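Local coordinates for protein geranyltranstransferase (Enterococcus faecalis, PDB 3P8L) that probably catalyses the magnesium-dependent condensation of isopentenyl diphosphate with geranyl diphosphate to give farnesyl diphosphate, releasing diphosphate, at residues Thr107-Val111 and Phe112-Thr116; Gly161-Gly164 and Asp165-Glu169. All coordinates share one frame; numbering follows the deposited sequence.

Interaction 1. Residues Thr107-Val111 and Phe112-Thr116; sequences TNHKV and FGEAT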
loop_
_atom_site.group_PDB
_atom_site.type_symbol
_atom_site.label_atom_id
_atom_site.label_comp_id
_atom_site.label_asym_id
_atom_site.label_seq_id
_atom_site.Cartn_x
_atom_site.Cartn_y
_atom_site.Cartn_z
ATOM N N THR A 107 -10.600 10.633 -16.825
ATOM C CA THR A 107 -9.886 9.789 -15.882
ATOM C C THR A 107 -8.618 10.492 -15.459
ATOM O O THR A 107 -8.194 11.466 -16.109
ATOM C CB THR A 107 -9.592 8.414 -16.470
ATOM O OG1 THR A 107 -9.108 8.573 -17.803
ATOM C CG2 THR A 107 -10.872 7.560 -16.507
ATOM N N ASN A 108 -8.043 10.028 -14.350
ATOM C CA ASN A 108 -6.874 10.670 -13.765
ATOM C C ASN A 108 -5.700 10.896 -14.748
ATOM O O ASN A 108 -5.162 11.997 -14.807
ATOM C CB ASN A 108 -6.417 9.913 -12.518
ATOM C CG ASN A 108 -5.489 10.731 -11.660
ATOM O OD1 ASN A 108 -4.375 11.026 -12.068
ATOM N ND2 ASN A 108 -5.936 11.094 -10.451
ATOM N N HIS A 109 -5.328 9.873 -15.516
ATOM C CA HIS A 109 -4.239 10.001 -16.500
ATOM C C HIS A 109 -4.542 10.965 -17.645
ATOM O O HIS A 109 -3.623 11.560 -18.187
ATOM C CB HIS A 109 -3.811 8.640 -17.068
ATOM C CG HIS A 109 -4.875 7.914 -17.820
ATOM N ND1 HIS A 109 -5.856 7.179 -17.184
ATOM C CD2 HIS A 109 -5.076 7.742 -19.155
ATOM C CE1 HIS A 109 -6.624 6.601 -18.091
ATOM N NE2 HIS A 109 -6.176 6.928 -19.294
ATOM N N LYS A 110 -5.824 11.122 -17.989
ATOM C CA LYS A 110 -6.258 12.085 -19.015
ATOM C C LYS A 110 -6.136 13.497 -18.507
ATOM O O LYS A 110 -5.879 14.429 -19.277
ATOM C CB LYS A 110 -7.705 11.824 -19.459
ATOM C CG LYS A 110 -7.882 10.532 -20.253
ATOM C CD LYS A 110 -6.822 10.367 -21.330
ATOM C CE LYS A 110 -7.216 11.083 -22.614
ATOM N NZ LYS A 110 -6.257 10.729 -23.688
ATOM N N VAL A 111 -6.297 13.668 -17.199
ATOM C CA VAL A 111 -6.099 14.990 -16.651
ATOM C C VAL A 111 -4.619 15.320 -16.429
ATOM O O VAL A 111 -4.155 16.375 -16.888
ATOM C CB VAL A 111 -6.973 15.242 -15.400
ATOM C CG1 VAL A 111 -6.805 16.640 -14.887
ATOM C CG2 VAL A 111 -8.420 14.997 -15.724
ATOM N N PHE A 112 -3.881 14.421 -15.767
ATOM C CA PHE A 112 -2.584 14.769 -15.184
ATOM C C PHE A 112 -1.388 14.102 -15.848
ATOM O O PHE A 112 -0.240 14.373 -15.482
ATOM C CB PHE A 112 -2.576 14.447 -13.678
ATOM C CG PHE A 112 -3.555 15.260 -12.872
ATOM C CD1 PHE A 112 -3.263 16.572 -12.511
ATOM C CD2 PHE A 112 -4.771 14.708 -12.481
ATOM C CE1 PHE A 112 -4.174 17.346 -11.759
ATOM C CE2 PHE A 112 -5.695 15.454 -11.748
ATOM C CZ PHE A 112 -5.391 16.787 -11.369
ATOM N N GLY A 113 -1.665 13.236 -16.820
ATOM C CA GLY A 113 -0.661 12.414 -17.456
ATOM C C GLY A 113 -0.512 11.107 -16.689
ATOM O O GLY A 113 -0.914 11.004 -15.513
ATOM N N GLU A 114 0.090 10.121 -17.346
ATOM C CA GLU A 114 0.203 8.768 -16.801
ATOM C C GLU A 114 1.120 8.636 -15.592
ATOM O O GLU A 114 0.785 7.910 -14.651
ATOM C CB GLU A 114 0.597 7.761 -17.878
ATOM C CG GLU A 114 -0.535 7.400 -18.797
ATOM C CD GLU A 114 -0.066 6.586 -19.994
ATOM O OE1 GLU A 114 0.584 5.539 -19.804
ATOM O OE2 GLU A 114 -0.362 6.995 -21.126
ATOM N N ALA A 115 2.239 9.355 -15.598
ATOM C CA ALA A 115 3.177 9.302 -14.467
ATOM C C ALA A 115 2.529 9.781 -13.167
ATOM O O ALA A 115 2.676 9.125 -12.135
ATOM C CB ALA A 115 4.434 10.099 -14.751
ATOM N N THR A 116 1.793 10.890 -13.239
ATOM C CA THR A 116 1.082 11.448 -12.082
ATOM C C THR A 116 -0.018 10.491 -11.551
ATOM O O THR A 116 -0.182 10.355 -10.349
ATOM C CB THR A 116 0.505 12.808 -12.405
ATOM O OG1 THR A 116 1.567 13.689 -12.804
ATOM C CG2 THR A 116 -0.185 13.422 -11.178
#
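V111 and F112 form a CH-pi contact at the end of the short helix 108-112. V111 CG1 lies over one face of the F112 ring, 3.7 Å from its centroid. CG1 reaches that face by standing anti to the backbone N (chi1 -177°), and the two side chains run alongside each other. The amide of N108 comes obliquely to the same ring, its plane turned 40° from it, with OD1 3.7 Å from CD2 of F112. Farther along, H109 and E114 meet through their aliphatic parts, CB to CG at 3.9 Å, and H109 also packs on D92 of the DDxxxxD motif, which in relatives binds magnesium.

Two backbone hydrogen bonds close the helix: F112 N to N108 O at 2.9 Å, and G113 N to H109 O, also 2.9 Å but more bent. G113 then leaves helical geometry with positive phi (89°) and takes the N-cap position of helix 114-133, making the kink between two helices.

R37 bonds both F112 O and T116 OG1, while S45 takes ND2 of N108. OD1 of N108, beside CD2 of F112, is buried without a polar partner, which implies that the amide's orientation is set chiefly through its nitrogen.

Interaction 2. Residues Gly161-Gly164 and Asp165-Glu169; sequences GQMG and DIEGE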
loop_
_atom_site.group_PDB
_atom_site.type_symbol
_atom_site.label_atom_id
_atom_site.label_comp_id
_atom_site.label_asym_id
_atom_site.label_seq_id
_atom_site.Cartn_x
_atom_site.Cartn_y
_atom_site.Cartn_z
ATOM N N GLY A 161 -6.507 -10.898 -8.325
ATOM C CA GLY A 161 -7.766 -10.829 -9.082
ATOM C C GLY A 161 -7.693 -9.996 -10.354
ATOM O O GLY A 161 -8.225 -10.408 -11.393
ATOM N N GLN A 162 -7.058 -8.818 -10.267
ATOM C CA GLN A 162 -6.872 -7.937 -11.418
ATOM C C GLN A 162 -6.003 -8.641 -12.467
ATOM O O GLN A 162 -6.275 -8.562 -13.676
ATOM C CB GLN A 162 -6.253 -6.586 -10.988
ATOM C CG GLN A 162 -7.202 -5.685 -10.155
ATOM C CD GLN A 162 -6.554 -4.399 -9.621
ATOM O OE1 GLN A 162 -5.382 -4.374 -9.264
ATOM N NE2 GLN A 162 -7.342 -3.340 -9.534
ATOM N N MET A 163 -4.954 -9.313 -11.995
ATOM C CA MET A 163 -4.082 -10.076 -12.887
ATOM C C MET A 163 -4.858 -11.225 -13.566
ATOM O O MET A 163 -4.777 -11.392 -14.787
ATOM C CB MET A 163 -2.825 -10.575 -12.165
ATOM C CG MET A 163 -1.747 -11.168 -13.119
ATOM S SD MET A 163 -0.745 -9.997 -14.065
ATOM C CE MET A 163 -1.772 -9.606 -15.434
ATOM N N GLY A 164 -5.639 -11.964 -12.775
ATOM C CA GLY A 164 -6.535 -13.000 -13.289
ATOM C C GLY A 164 -7.497 -12.500 -14.354
ATOM O O GLY A 164 -7.662 -13.146 -15.394
ATOM N N ASP A 165 -8.111 -11.341 -14.106
ATOM C CA ASP A 165 -9.064 -10.728 -15.050
ATOM C C ASP A 165 -8.450 -10.392 -16.410
ATOM O O ASP A 165 -9.069 -10.621 -17.449
ATOM C CB ASP A 165 -9.711 -9.472 -14.449
ATOM C CG ASP A 165 -11.011 -9.085 -15.151
ATOM O OD1 ASP A 165 -11.879 -9.957 -15.357
ATOM O OD2 ASP A 165 -11.177 -7.898 -15.488
ATOM N N ILE A 166 -7.234 -9.855 -16.392
ATOM C CA ILE A 166 -6.496 -9.512 -17.609
ATOM C C ILE A 166 -6.086 -10.772 -18.402
ATOM O O ILE A 166 -6.188 -10.803 -19.628
ATOM C CB ILE A 166 -5.288 -8.612 -17.259
ATOM C CG1 ILE A 166 -5.790 -7.211 -16.874
ATOM C CG2 ILE A 166 -4.258 -8.556 -18.407
ATOM C CD1 ILE A 166 -4.836 -6.426 -16.019
ATOM N N GLU A 167 -5.658 -11.813 -17.697
ATOM C CA GLU A 167 -5.335 -13.091 -18.334
ATOM C C GLU A 167 -6.557 -13.721 -19.003
ATOM O O GLU A 167 -6.434 -14.397 -20.023
ATOM C CB GLU A 167 -4.724 -14.053 -17.321
ATOM C CG GLU A 167 -3.285 -13.723 -16.977
ATOM C CD GLU A 167 -2.672 -14.720 -16.017
ATOM O OE1 GLU A 167 -1.606 -15.284 -16.343
ATOM O OE2 GLU A 167 -3.259 -14.946 -14.939
ATOM N N GLY A 168 -7.734 -13.460 -18.437
ATOM C CA GLY A 168 -9.007 -13.913 -18.989
ATOM C C GLY A 168 -9.501 -13.198 -20.236
ATOM O O GLY A 168 -10.513 -13.592 -20.806
ATOM N N GLU A 169 -8.805 -12.146 -20.660
ATOM C CA GLU A 169 -9.109 -11.477 -21.934
ATOM C C GLU A 169 -8.655 -12.277 -23.163
ATOM O O GLU A 169 -9.296 -12.215 -24.213
ATOM C CB GLU A 169 -8.506 -10.065 -21.975
ATOM C CG GLU A 169 -9.418 -8.988 -21.420
ATOM C CD GLU A 169 -8.664 -7.820 -20.796
ATOM O OE1 GLU A 169 -7.468 -7.614 -21.115
ATOM O OE2 GLU A 169 -9.280 -7.102 -19.979
#
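M163 and I166 make the apolar side-chain contact of this helical turn, with CE of M163 4.0 Å from CG2 of I166. The methionine leaves the backbone pointing away from the following turn, but its chain bends at chi2 (77°) and again at chi3 (-82°), which brings the terminal methyl back across the isoleucine branch. CG of E167 packs 3.5 Å from the carbonyl O of M163, and the chain runs on extended from there toward its carboxylate. I166 places CG1 and CD1 against the carbonyl oxygen of Q162, and CB of D165 lies 3.5 Å from the carbonyl O of G161.

Behind these contacts stand four successive i to i+4 backbone bonds. D165 N donates to G161 O at 2.9 Å, I166 N to Q162 O at 3.2 Å, and E167 N to M163 O at 3.1 Å. The last, from G168 N to G164 O, is the most bent of the four, at 142°.

Farther out, N35 of the second subunit hydrogen-bonds OE2 of E167 and also packs on M163, so the glutamate end is held from across the dimer interface. L119 of that subunit packs on Q162 and I166, and its R37 on E167. D165 faces its own chain instead, touching V181 and K185 of helix 175-200. The C-terminal part of helix 158-167 is thus packed between that helix and the second subunit.

Interaction 1 precedes interaction 2 along the chain, and both belong to the largely helical prenyl synthase fold of this protein. Their centres are 23 Å apart and their nearest atoms about 13 Å, so within one subunit they do not touch. Interaction 1 marks the break between helices 108-112 and 114-133, whereas interaction 2 belongs to helix 158-167. The second subunit brings them together: T116 of interaction 1 packs on M163 of that subunit, a residue of interaction 2. R37 is a second shared neighbour, serving interaction 1 within its own chain and interaction 2 across the interface. Both regions therefore contribute to the dimer interface.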